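Local structure of Cd1 (Flavonifractor plautii, 7D39) at residues G25-M29 with G194-E199; V33-Q37 with W72-K76; H42-C46 with T100-R104; W166-D170 with I204-Q210; G214-H218 with Y249-F253. The protein probably uses its bound FMN as an ene-reductase of flavones and flavonols, beginning the breakdown of these plant compounds in a gut bacterium. One frame throughout, in Å; residues are numbered along the deposited sequence.

Contact 1: residues G25-M29 with G194-E199; sequences GAKEM and GRNIAE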
# COMPACT_ATOMS: atom_id res chain seq x y z
N GLY A 25 6.45 21.69 4.46
CA GLY A 25 7.30 21.69 3.28
C GLY A 25 6.50 21.68 2.00
O GLY A 25 6.85 22.35 1.03
N ALA A 26 5.40 20.92 1.97
CA ALA A 26 4.54 20.93 0.80
C ALA A 26 3.94 22.31 0.56
O ALA A 26 3.85 22.77 -0.58
CB ALA A 26 3.43 19.88 0.94
N LYS A 27 3.51 22.99 1.63
CA LYS A 27 2.96 24.33 1.42
C LYS A 27 4.04 25.28 0.94
O LYS A 27 3.80 26.12 0.06
CB LYS A 27 2.30 24.87 2.69
CG LYS A 27 1.63 26.23 2.44
CD LYS A 27 0.80 26.71 3.61
CE LYS A 27 -0.47 27.40 3.14
NZ LYS A 27 -0.21 28.54 2.24
N GLU A 28 5.25 25.16 1.50
CA GLU A 28 6.38 25.96 1.04
C GLU A 28 6.54 25.86 -0.47
O GLU A 28 6.98 26.83 -1.11
CB GLU A 28 7.65 25.50 1.74
CG GLU A 28 8.87 26.37 1.56
CD GLU A 28 10.09 25.78 2.22
OE1 GLU A 28 10.15 24.54 2.38
OE2 GLU A 28 11.00 26.54 2.60
N MSE A 29 6.20 24.72 -1.05
CA MSE A 29 6.25 24.51 -2.49
C MSE A 29 5.00 25.01 -3.20
O MSE A 29 4.90 24.90 -4.41
CB MSE A 29 6.46 23.03 -2.80
CG MSE A 29 7.75 22.47 -2.22
SE MSE A 29 9.32 23.32 -2.99
CE MSE A 29 10.17 23.97 -1.37
N GLY A 194 8.09 16.34 2.37
CA GLY A 194 6.93 17.13 1.98
C GLY A 194 7.18 17.99 0.76
O GLY A 194 6.29 18.19 -0.07
N ARG A 195 8.39 18.54 0.65
CA ARG A 195 8.78 19.21 -0.60
C ARG A 195 8.70 18.24 -1.77
O ARG A 195 8.17 18.57 -2.84
CB ARG A 195 10.19 19.80 -0.49
CG ARG A 195 10.33 21.10 0.32
CD ARG A 195 11.81 21.42 0.53
NE ARG A 195 12.05 22.77 1.03
CZ ARG A 195 13.16 23.16 1.66
NH1 ARG A 195 14.14 22.29 1.88
NH2 ARG A 195 13.29 24.42 2.07
N ASN A 196 9.21 17.03 -1.59
CA ASN A 196 9.20 16.03 -2.66
C ASN A 196 7.79 15.71 -3.12
O ASN A 196 7.48 15.80 -4.32
CB ASN A 196 9.93 14.78 -2.19
CG ASN A 196 11.40 15.02 -2.02
OD1 ASN A 196 11.87 16.11 -2.29
ND2 ASN A 196 12.13 14.01 -1.57
N ILE A 197 6.90 15.31 -2.20
CA ILE A 197 5.56 14.95 -2.64
C ILE A 197 4.91 16.11 -3.38
O ILE A 197 4.17 15.92 -4.36
CB ILE A 197 4.70 14.46 -1.45
CG1 ILE A 197 3.45 13.74 -1.95
CG2 ILE A 197 4.28 15.61 -0.59
CD1 ILE A 197 3.73 12.52 -2.81
N ALA A 198 5.20 17.34 -2.96
CA ALA A 198 4.60 18.51 -3.60
C ALA A 198 5.12 18.69 -5.02
O ALA A 198 4.34 18.92 -5.95
CB ALA A 198 4.87 19.76 -2.76
N GLU A 199 6.44 18.62 -5.21
CA GLU A 199 6.98 18.75 -6.56
C GLU A 199 6.43 17.65 -7.45
O GLU A 199 6.00 17.91 -8.58
CB GLU A 199 8.51 18.69 -6.54
CG GLU A 199 9.19 19.71 -5.66
CD GLU A 199 9.10 21.10 -6.21
OE1 GLU A 199 8.00 21.49 -6.65
OE2 GLU A 199 10.13 21.80 -6.22
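Glu28 and Arg195 form a salt bridge across two neighbouring helices, with carboxylate and guanidinium planes only 19° apart. Its straighter bond runs from Arg195 NH2 to Glu28 OE2 (3.2 Å), on the syn side of the carboxylate, with an N-H...O angle of 153°. Glu28 OE1 lies 2.9 Å from Arg195 NE, yet that bond and a second one from NH2 are weak because both are strongly bent. The same OE1 also takes a hydrogen bond from His191. Arg195 is extended from CG to NE, and its NH1 is held by Gln192 in its own helix. The selenomethionine Met29 folds back against this arm: its CE lies 3.3 Å from Arg195 CG, while SE passes 3.7 Å from Glu199 OE2. Farther in, Met29 CB rests 3.6 Å from Ala198 CB. Small residues then let the backbones close up, as Ala26 CA comes within 3.4 Å of Gly194 O and the Ala26 and Gly194 CA atoms are 4.6 Å apart. Tight inner packing with a salt bridge at its outer side thus joins helices 14-28 and 184-202, the first and last helices on one face of the parallel sheet in a flavodoxin-like fold.

Contact 2: residues V33-Q37 with W72-K76; sequences VEFIQ and WLLDK
Ile36 sends its CD1 methyl over to the end of the Trp72 indole, 3.6 Å from CH2 and nearly as near CZ3, the two side chains arriving from opposite directions. The approach to the ring is oblique. The same methyl touches Leu73 CD1 at 4.0 Å and Lys76 CG at 3.8 Å, so a single carbon of the strand is met by three side chains of the helix. What puts it there is the straight ethyl arm of Ile36 (chi2 178°), which carries CD1 outward from the strand. Within the helix, Lys76 CG also lies 3.9 Å above the centre of the Trp72 ring, so the lysine chain sits on one face of the indole as well as against the isoleucine. Bends at chi2 and chi3 then turn the lysine toward Glu34, whose extended side chain it crosses at about a right angle. The ammonium and carboxylate form a salt bridge, but Glu34 OE2 is modelled too close to its neighbour for the exact length to carry weight. A water adds a second, looser link: it donates to Lys76 O at 2.9 Å and only weakly to Glu34 OE1. Segments 33-37 and 72-76 run roughly antiparallel (157°), their axes 11.2 Å apart at closest approach. Strand 32-37, an outermost strand of the parallel sheet, is joined by backbone hydrogen bonds to strand 2-7; helix 70-79 leads on to strand 82-88 in a beta-alpha-beta crossover, and Leu73 and Leu74 pack against helix 96-109.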
# COMPACT_ATOMS: atom_id res chain seq x y z
N VAL A 33 -2.92 22.25 1.57
CA VAL A 33 -2.68 21.10 2.42
C VAL A 33 -3.91 20.81 3.26
O VAL A 33 -4.71 21.69 3.58
CB VAL A 33 -1.45 21.28 3.33
CG1 VAL A 33 -0.19 21.26 2.50
CG2 VAL A 33 -1.57 22.57 4.15
N GLU A 34 -4.04 19.54 3.63
CA GLU A 34 -5.10 19.06 4.50
C GLU A 34 -4.53 17.92 5.33
O GLU A 34 -3.66 17.17 4.88
CB GLU A 34 -6.31 18.61 3.68
CG GLU A 34 -7.49 18.10 4.50
CD GLU A 34 -8.70 17.76 3.64
OE1 GLU A 34 -8.58 17.74 2.39
OE2 GLU A 34 -9.78 17.50 4.21
N PHE A 35 -5.04 17.78 6.55
CA PHE A 35 -4.53 16.80 7.49
C PHE A 35 -5.68 15.95 8.01
O PHE A 35 -6.74 16.48 8.35
CB PHE A 35 -3.82 17.50 8.65
CG PHE A 35 -3.35 16.59 9.74
CD1 PHE A 35 -2.43 15.59 9.48
CD2 PHE A 35 -3.80 16.76 11.03
CE1 PHE A 35 -2.01 14.74 10.49
CE2 PHE A 35 -3.37 15.94 12.04
CZ PHE A 35 -2.47 14.93 11.78
N ILE A 36 -5.47 14.63 8.05
CA ILE A 36 -6.44 13.70 8.62
C ILE A 36 -5.75 12.88 9.71
O ILE A 36 -4.72 12.24 9.45
CB ILE A 36 -7.07 12.79 7.55
CG1 ILE A 36 -8.03 13.59 6.68
CG2 ILE A 36 -7.82 11.64 8.20
CD1 ILE A 36 -8.67 12.75 5.55
N GLN A 37 -6.31 12.90 10.91
CA GLN A 37 -5.84 12.11 12.04
C GLN A 37 -6.72 10.87 12.14
O GLN A 37 -7.92 10.99 12.38
CB GLN A 37 -5.89 12.95 13.32
CG GLN A 37 -4.67 12.82 14.23
CD GLN A 37 -4.54 11.44 14.82
OE1 GLN A 37 -5.54 10.79 15.12
NE2 GLN A 37 -3.31 10.97 14.97
N TRP A 72 -15.57 7.75 3.40
CA TRP A 72 -15.17 9.14 3.55
C TRP A 72 -13.66 9.30 3.36
O TRP A 72 -13.20 10.14 2.58
CB TRP A 72 -15.60 9.65 4.93
CG TRP A 72 -15.23 11.07 5.21
CD1 TRP A 72 -15.96 12.19 4.93
CD2 TRP A 72 -14.03 11.52 5.85
NE1 TRP A 72 -15.28 13.31 5.35
CE2 TRP A 72 -14.10 12.93 5.92
CE3 TRP A 72 -12.91 10.87 6.37
CZ2 TRP A 72 -13.09 13.70 6.49
CZ3 TRP A 72 -11.89 11.65 6.93
CH2 TRP A 72 -12.00 13.05 6.99
N LEU A 73 -12.87 8.49 4.07
CA LEU A 73 -11.42 8.58 3.92
C LEU A 73 -11.00 8.40 2.47
O LEU A 73 -10.18 9.16 1.94
CB LEU A 73 -10.74 7.51 4.80
CG LEU A 73 -9.21 7.40 4.79
CD1 LEU A 73 -8.57 8.72 5.17
CD2 LEU A 73 -8.73 6.28 5.72
N LEU A 74 -11.57 7.41 1.80
CA LEU A 74 -11.21 7.14 0.42
C LEU A 74 -11.54 8.33 -0.48
O LEU A 74 -10.72 8.71 -1.33
CB LEU A 74 -11.93 5.88 -0.06
CG LEU A 74 -11.26 5.22 -1.25
CD1 LEU A 74 -9.83 4.99 -0.88
CD2 LEU A 74 -11.95 3.91 -1.60
N ASP A 75 -12.72 8.92 -0.32
CA ASP A 75 -13.06 10.11 -1.10
C ASP A 75 -11.99 11.19 -0.92
O ASP A 75 -11.60 11.85 -1.89
CB ASP A 75 -14.43 10.68 -0.71
CG ASP A 75 -15.58 9.77 -1.09
OD1 ASP A 75 -15.62 9.27 -2.24
OD2 ASP A 75 -16.46 9.56 -0.24
N LYS A 76 -11.53 11.38 0.31
CA LYS A 76 -10.52 12.41 0.55
C LYS A 76 -9.22 12.08 -0.18
O LYS A 76 -8.60 12.95 -0.78
CB LYS A 76 -10.24 12.58 2.05
CG LYS A 76 -11.44 12.94 2.92
CD LYS A 76 -12.06 14.28 2.57
CE LYS A 76 -11.09 15.40 2.73
NZ LYS A 76 -11.79 16.71 2.68
O HOH W 1 -8.63 15.78 -0.33

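Contact 3: residues H42-C46 with T100-R104; sequences HIEHC and TITDR
Arg104 leaves its helix at CB with CG turned toward the loop, where CG meets Cys46 CB at 3.8 Å. The next carbon, CD, passes 3.6 Å from Glu44 O. A bend at chi3 (65°) then swings the guanidinium alongside the loop backbone, so that NH1 returns to the same carbonyl and donates to Glu44 O at 2.9 Å. This bond is far from straight (N-H...O angle 132°), and the donor is tilted 22° from the carbonyl plane; the oxygen lies near the guanidinium edge but tilted from its plane. NH1 also touches the Ile43 CG2 methyl at 3.7 Å, crossing that side chain obliquely. One helical turn earlier, Thr100 CG2 approaches Glu44 O to 3.4 Å, so the carbonyl is flanked by a methyl and an arginine at once. The hydroxyl branch of Thr100 faces a water that binds three groups: it accepts from Cys46 N at 2.8 Å, pairs with Thr100 OG1, and donates to Asp103 OD2. The water thereby satisfies a loop amide and ties it to two helix residues about one turn apart, Thr100 and Asp103. Beside it, the Cys46 and Asp103 CB atoms pack 3.6 Å apart. The loop follows strand 32-37, and the chain beyond it, 48-67, is not modelled. Inward, Ile43 and Ile101 both rest on Leu73 of helix 70-79, Arg104 lies against Phe70 of that same helix, and Ile101 reaches Leu160 as well; helix 96-109 thus touches the loop, helix 70-79 and helix 153-162.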
# COMPACT_ATOMS: atom_id res chain seq x y z
N HIS A 42 -13.71 6.05 12.47
CA HIS A 42 -14.12 4.70 12.81
C HIS A 42 -14.01 3.86 11.55
O HIS A 42 -14.72 4.09 10.57
CB HIS A 42 -15.54 4.65 13.38
CG HIS A 42 -16.03 3.26 13.60
ND1 HIS A 42 -17.11 2.73 12.92
CD2 HIS A 42 -15.56 2.26 14.38
CE1 HIS A 42 -17.29 1.48 13.30
NE2 HIS A 42 -16.36 1.17 14.18
N ILE A 43 -13.10 2.89 11.58
CA ILE A 43 -12.85 2.03 10.44
C ILE A 43 -12.86 0.59 10.93
O ILE A 43 -12.05 0.22 11.79
CB ILE A 43 -11.52 2.38 9.75
CG1 ILE A 43 -11.60 3.80 9.20
CG2 ILE A 43 -11.22 1.44 8.62
CD1 ILE A 43 -10.29 4.33 8.76
N GLU A 44 -13.77 -0.21 10.39
CA GLU A 44 -13.91 -1.62 10.75
C GLU A 44 -12.95 -2.49 9.94
O GLU A 44 -12.56 -2.13 8.83
CB GLU A 44 -15.34 -2.11 10.49
CG GLU A 44 -16.41 -1.43 11.31
CD GLU A 44 -16.59 -2.08 12.66
OE1 GLU A 44 -16.36 -1.41 13.69
OE2 GLU A 44 -16.96 -3.27 12.69
N HIS A 45 -12.60 -3.64 10.51
CA HIS A 45 -11.76 -4.60 9.81
C HIS A 45 -12.46 -5.14 8.57
O HIS A 45 -13.68 -5.28 8.52
CB HIS A 45 -11.40 -5.78 10.73
CG HIS A 45 -10.54 -5.42 11.89
ND1 HIS A 45 -9.16 -5.46 11.84
CD2 HIS A 45 -10.85 -5.02 13.15
CE1 HIS A 45 -8.67 -5.09 13.01
NE2 HIS A 45 -9.67 -4.81 13.82
N CYS A 46 -11.67 -5.49 7.56
CA CYS A 46 -12.20 -6.17 6.38
C CYS A 46 -12.72 -7.55 6.78
O CYS A 46 -12.01 -8.34 7.41
CB CYS A 46 -11.11 -6.28 5.31
SG CYS A 46 -11.51 -7.29 3.84
N THR A 100 -5.53 -2.83 7.70
CA THR A 100 -6.95 -2.87 7.39
C THR A 100 -7.28 -1.94 6.22
O THR A 100 -8.03 -2.32 5.32
CB THR A 100 -7.76 -2.49 8.62
OG1 THR A 100 -7.73 -3.57 9.53
CG2 THR A 100 -9.21 -2.21 8.28
N ILE A 101 -6.71 -0.73 6.22
CA ILE A 101 -6.88 0.16 5.08
C ILE A 101 -6.38 -0.51 3.81
O ILE A 101 -7.02 -0.42 2.75
CB ILE A 101 -6.17 1.50 5.35
CG1 ILE A 101 -6.94 2.29 6.40
CG2 ILE A 101 -6.02 2.31 4.06
CD1 ILE A 101 -6.15 3.42 7.05
N THR A 102 -5.25 -1.22 3.89
CA THR A 102 -4.76 -1.96 2.73
C THR A 102 -5.75 -3.06 2.32
O THR A 102 -6.08 -3.20 1.14
CB THR A 102 -3.37 -2.55 3.02
OG1 THR A 102 -2.44 -1.50 3.35
CG2 THR A 102 -2.85 -3.28 1.81
N ASP A 103 -6.23 -3.86 3.27
CA ASP A 103 -7.22 -4.88 2.94
C ASP A 103 -8.39 -4.25 2.21
O ASP A 103 -8.91 -4.83 1.25
CB ASP A 103 -7.75 -5.58 4.19
CG ASP A 103 -6.67 -6.29 5.00
OD1 ASP A 103 -5.57 -6.55 4.46
OD2 ASP A 103 -6.95 -6.58 6.18
N ARG A 104 -8.82 -3.08 2.65
CA ARG A 104 -10.06 -2.53 2.13
C ARG A 104 -9.86 -1.72 0.86
O ARG A 104 -10.86 -1.35 0.23
CB ARG A 104 -10.74 -1.71 3.23
CG ARG A 104 -11.30 -2.69 4.24
CD ARG A 104 -12.14 -2.07 5.27
NE ARG A 104 -13.37 -1.48 4.74
CZ ARG A 104 -14.15 -0.73 5.50
NH1 ARG A 104 -13.80 -0.51 6.76
NH2 ARG A 104 -15.26 -0.19 5.02
O HOH W 2 -8.96 -5.66 8.01

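Contact 4: residues W166-D170 with I204-Q210; sequences WKVID and IEHAQYQ
Lys167 and Ile204 make the first polar link: the lysine NZ donates to Ile204 O at 2.9 Å, and a C=O...N angle of 164° brings it almost end-on to the oxygen. Bends at chi3 and chi4 curl the lysine tip there, while CD and CE pass close to Ala207 O. The second link is backbone to backbone, Gln210 N to Ile169 O at 2.8 Å, nearly straight (162°) and in the carbonyl plane. Strand 167-174 is outermost in the five-stranded parallel sheet of this flavodoxin-like fold, but its extended conformation breaks at Ile169, whose carbonyl is taken by the loop leaving helix 184-202. Tyr209 CD2 meets Val168 O edge-on, in the ring plane, at 3.5 Å; the phenol OH is bonded instead to Asp212 O, and the ring stacks on His220. A water donates to Asp170 OD1 at 2.7 Å and to Gln210 O at 3.2 Å, whereas Asp170 OD2 accepts from Asn196 of helix 184-202. The amide of Gln210 folds back on its own loop, NE2 reaching Gln208 O at 3.2 Å from 60° out of the carbonyl plane. Between the polar pairs, Ile169 CD1 touches Ala207 CB at 4.0 Å, and both side chains rest on Ala200.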
# COMPACT_ATOMS: atom_id res chain seq x y z
N TRP A 166 -0.33 3.58 -7.36
CA TRP A 166 0.13 4.95 -7.13
C TRP A 166 1.65 5.00 -7.12
O TRP A 166 2.33 4.06 -6.71
CB TRP A 166 -0.42 5.46 -5.80
CG TRP A 166 -1.87 5.71 -5.82
CD1 TRP A 166 -2.66 5.82 -6.91
CD2 TRP A 166 -2.73 5.87 -4.68
NE1 TRP A 166 -3.95 6.06 -6.54
CE2 TRP A 166 -4.02 6.09 -5.18
CE3 TRP A 166 -2.52 5.87 -3.30
CZ2 TRP A 166 -5.11 6.29 -4.34
CZ3 TRP A 166 -3.60 6.07 -2.47
CH2 TRP A 166 -4.89 6.28 -2.99
N LYS A 167 2.19 6.13 -7.58
CA LYS A 167 3.64 6.25 -7.71
C LYS A 167 4.24 6.69 -6.37
O LYS A 167 3.97 7.79 -5.89
CB LYS A 167 3.99 7.23 -8.83
CG LYS A 167 5.48 7.54 -8.91
CD LYS A 167 5.77 8.53 -10.02
CE LYS A 167 5.74 7.88 -11.40
NZ LYS A 167 5.03 8.74 -12.40
N VAL A 168 5.05 5.82 -5.78
CA VAL A 168 5.71 6.12 -4.51
C VAL A 168 6.85 7.10 -4.74
O VAL A 168 7.69 6.90 -5.61
CB VAL A 168 6.22 4.82 -3.86
CG1 VAL A 168 6.92 5.10 -2.52
CG2 VAL A 168 5.08 3.86 -3.65
N ILE A 169 6.90 8.16 -3.94
CA ILE A 169 8.01 9.10 -4.08
C ILE A 169 9.06 8.86 -3.01
O ILE A 169 10.24 8.63 -3.31
CB ILE A 169 7.51 10.55 -4.09
CG1 ILE A 169 6.41 10.73 -5.15
CG2 ILE A 169 8.67 11.52 -4.33
CD1 ILE A 169 6.88 10.52 -6.59
N ASP A 170 8.64 8.88 -1.74
CA ASP A 170 9.51 8.51 -0.64
C ASP A 170 8.86 7.39 0.18
O ASP A 170 7.64 7.25 0.18
CB ASP A 170 9.82 9.71 0.26
CG ASP A 170 10.94 10.57 -0.32
OD1 ASP A 170 12.08 10.05 -0.39
OD2 ASP A 170 10.67 11.73 -0.71
N ILE A 204 2.82 14.75 -12.26
CA ILE A 204 2.79 13.34 -11.87
C ILE A 204 3.46 12.47 -12.92
O ILE A 204 4.07 11.45 -12.59
CB ILE A 204 1.34 12.89 -11.59
CG1 ILE A 204 0.78 13.63 -10.37
CG2 ILE A 204 1.28 11.39 -11.35
CD1 ILE A 204 -0.67 13.31 -10.10
N GLU A 205 3.37 12.86 -14.19
CA GLU A 205 3.93 12.03 -15.25
C GLU A 205 5.44 11.92 -15.14
O GLU A 205 6.01 10.83 -15.27
CB GLU A 205 3.53 12.59 -16.61
CG GLU A 205 3.12 11.54 -17.62
CD GLU A 205 2.11 12.07 -18.62
OE1 GLU A 205 2.29 13.22 -19.08
OE2 GLU A 205 1.14 11.34 -18.91
N HIS A 206 6.11 13.04 -14.88
CA HIS A 206 7.56 13.07 -14.79
C HIS A 206 8.07 12.98 -13.36
O HIS A 206 9.27 13.12 -13.13
CB HIS A 206 8.09 14.32 -15.49
CG HIS A 206 7.59 14.45 -16.90
ND1 HIS A 206 6.54 15.28 -17.24
CD2 HIS A 206 7.94 13.81 -18.03
CE1 HIS A 206 6.30 15.17 -18.53
NE2 HIS A 206 7.13 14.28 -19.04
N ALA A 207 7.18 12.74 -12.39
CA ALA A 207 7.62 12.54 -11.02
C ALA A 207 8.48 11.29 -10.94
O ALA A 207 8.25 10.31 -11.65
CB ALA A 207 6.41 12.41 -10.08
N GLN A 208 9.50 11.34 -10.09
CA GLN A 208 10.47 10.27 -9.97
C GLN A 208 10.65 9.85 -8.52
O GLN A 208 10.61 10.68 -7.61
CB GLN A 208 11.82 10.70 -10.55
CG GLN A 208 12.17 10.03 -11.87
CD GLN A 208 13.42 10.62 -12.49
OE1 GLN A 208 13.75 11.79 -12.25
NE2 GLN A 208 14.14 9.82 -13.27
N TYR A 209 10.86 8.55 -8.33
CA TYR A 209 11.14 7.98 -7.02
C TYR A 209 12.39 8.62 -6.41
O TYR A 209 13.40 8.81 -7.09
CB TYR A 209 11.33 6.48 -7.18
CG TYR A 209 11.71 5.71 -5.95
CD1 TYR A 209 12.94 5.07 -5.88
CD2 TYR A 209 10.85 5.59 -4.87
CE1 TYR A 209 13.30 4.33 -4.76
CE2 TYR A 209 11.21 4.87 -3.74
CZ TYR A 209 12.43 4.24 -3.70
OH TYR A 209 12.78 3.51 -2.59
N GLN A 210 12.32 8.95 -5.13
CA GLN A 210 13.39 9.63 -4.43
C GLN A 210 14.01 8.78 -3.33
O GLN A 210 14.92 9.26 -2.64
CB GLN A 210 12.87 10.93 -3.81
CG GLN A 210 12.38 11.91 -4.83
CD GLN A 210 13.51 12.38 -5.72
OE1 GLN A 210 14.62 12.64 -5.24
NE2 GLN A 210 13.25 12.46 -7.01
O HOH W 3 14.25 11.70 -0.72

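Contact 5: residues G214-H218 with Y249-F253; sequences GVCPH and YSFTF
Cys216, whose sulfur lies beside the ring of Phe251, is one of three cysteines, with Cys233 and Cys236, modelled as bonded to Cys219; that is more bonds than one sulfur can hold at once, so the disulfide is doubtful. The sulfur-aromatic contact is oblique, 5.3 Å from Cys216 SG to the Phe251 centroid and 65° off the ring normal. The two backbones are linked through a water, which donates to Val215 O at 2.9 Å and accepts from Phe251 N at 3.1 Å, so the water bridges a loop carbonyl and a strand amide that do not bond to each other directly. Around it the contact is apolar. Val215 CG1 lies 3.7 Å from Phe251 CB, the two side chains crossing at about a right angle. Pro217 approaches the same phenylalanine from another side: its CD sits in the ring plane at the edge, 3.9 Å from Phe251 CD2, and its CG lies 3.5 Å from Phe251 O. CD also faces the edge of the Phe253 ring, 4.2 Å from CE2, so the same proline carbon touches the edges of two rings. With chi1 at -179°, the Phe251 ring swings away from its backbone N to meet Cys216 and Pro217, and it further meets the ring of Phe224. The segment 214-218 therefore packs against strand 248-252, an outermost strand of the four-stranded antiparallel sheet. Two CxxC pairs, one on a loop and one at the turn of a small antiparallel sheet, are consistent with a zinc-ribbon-like module, although no metal is modelled here.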
# COMPACT_ATOMS: atom_id res chain seq x y z
N GLY A 214 17.16 0.17 -2.61
CA GLY A 214 16.82 -1.19 -2.23
C GLY A 214 17.63 -2.24 -2.98
O GLY A 214 18.70 -1.98 -3.54
N VAL A 215 17.10 -3.47 -2.97
CA VAL A 215 17.73 -4.61 -3.62
C VAL A 215 17.00 -4.98 -4.91
O VAL A 215 17.63 -5.19 -5.95
CB VAL A 215 17.82 -5.82 -2.66
CG1 VAL A 215 18.21 -7.09 -3.42
CG2 VAL A 215 18.81 -5.56 -1.53
N CYS A 216 15.67 -5.10 -4.85
CA CYS A 216 14.85 -5.33 -6.05
C CYS A 216 14.99 -4.11 -6.95
O CYS A 216 14.58 -3.00 -6.58
CB CYS A 216 13.37 -5.58 -5.69
SG CYS A 216 12.19 -5.73 -7.08
N PRO A 217 15.57 -4.26 -8.14
CA PRO A 217 15.72 -3.10 -9.03
C PRO A 217 14.39 -2.57 -9.52
O PRO A 217 14.31 -1.42 -9.97
CB PRO A 217 16.56 -3.65 -10.19
CG PRO A 217 17.08 -4.99 -9.72
CD PRO A 217 16.09 -5.50 -8.73
N HIS A 218 13.34 -3.35 -9.43
CA HIS A 218 12.04 -2.92 -9.90
C HIS A 218 11.17 -2.36 -8.77
O HIS A 218 10.66 -1.30 -8.90
CB HIS A 218 11.38 -4.10 -10.61
CG HIS A 218 9.95 -3.89 -10.96
ND1 HIS A 218 9.56 -3.14 -12.04
CD2 HIS A 218 8.82 -4.31 -10.36
CE1 HIS A 218 8.25 -3.13 -12.10
NE2 HIS A 218 7.78 -3.83 -11.09
N TYR A 249 24.19 -7.39 -1.46
CA TYR A 249 23.14 -8.22 -2.05
C TYR A 249 22.58 -7.57 -3.31
O TYR A 249 22.47 -6.34 -3.41
CB TYR A 249 22.02 -8.47 -1.04
CG TYR A 249 22.48 -9.19 0.22
CD1 TYR A 249 22.62 -10.57 0.23
CD2 TYR A 249 22.76 -8.50 1.39
CE1 TYR A 249 23.02 -11.24 1.36
CE2 TYR A 249 23.17 -9.17 2.53
CZ TYR A 249 23.30 -10.54 2.50
OH TYR A 249 23.71 -11.23 3.61
N SER A 250 22.22 -8.41 -4.27
CA SER A 250 21.64 -7.96 -5.52
C SER A 250 20.58 -8.96 -5.96
O SER A 250 20.58 -10.12 -5.53
CB SER A 250 22.71 -7.81 -6.60
OG SER A 250 23.51 -8.98 -6.64
N PHE A 251 19.67 -8.52 -6.83
CA PHE A 251 18.52 -9.34 -7.20
C PHE A 251 18.35 -9.35 -8.72
O PHE A 251 18.17 -8.29 -9.32
CB PHE A 251 17.26 -8.83 -6.51
CG PHE A 251 16.02 -9.62 -6.81
CD1 PHE A 251 15.92 -10.95 -6.45
CD2 PHE A 251 14.94 -9.03 -7.44
CE1 PHE A 251 14.77 -11.68 -6.72
CE2 PHE A 251 13.79 -9.75 -7.71
CZ PHE A 251 13.71 -11.08 -7.35
N THR A 252 18.40 -10.54 -9.32
CA THR A 252 18.20 -10.69 -10.76
C THR A 252 16.98 -11.56 -11.04
O THR A 252 16.54 -12.35 -10.20
CB THR A 252 19.43 -11.30 -11.45
OG1 THR A 252 19.78 -12.53 -10.81
CG2 THR A 252 20.61 -10.33 -11.39
N PHE A 253 16.43 -11.41 -12.24
CA PHE A 253 15.23 -12.12 -12.64
C PHE A 253 15.14 -12.11 -14.16
O PHE A 253 15.65 -11.18 -14.81
CB PHE A 253 13.97 -11.48 -12.03
CG PHE A 253 13.82 -10.03 -12.35
CD1 PHE A 253 13.10 -9.62 -13.45
CD2 PHE A 253 14.40 -9.07 -11.53
CE1 PHE A 253 12.96 -8.29 -13.74
CE2 PHE A 253 14.26 -7.73 -11.81
CZ PHE A 253 13.54 -7.34 -12.92
O HOH W 4 20.29 -5.47 -7.19

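In the fold
Four of the contacts belong to the flavodoxin-like part and contact 5 to the small antiparallel sheet that follows it. Contacts 2 and 4 reach the two outermost strands of the same parallel sheet, their centres about 20 Å apart. Contacts 2 and 3 touch, with centres about 15 Å apart. Contact 1 shares helix 184-202 with the surroundings of contact 4, which it touches at about 13 Å between centres, and it also touches contact 2 at Val33. Along the chain, contacts 2 and 3 are nested inside contact 1 and alternate with each other, contact 4 alternates with contact 1, and contact 5 comes last, about 19 Å from contact 4 between centres. The loop 204-210 thus leads from the FMN-binding fold to the cysteine-rich module.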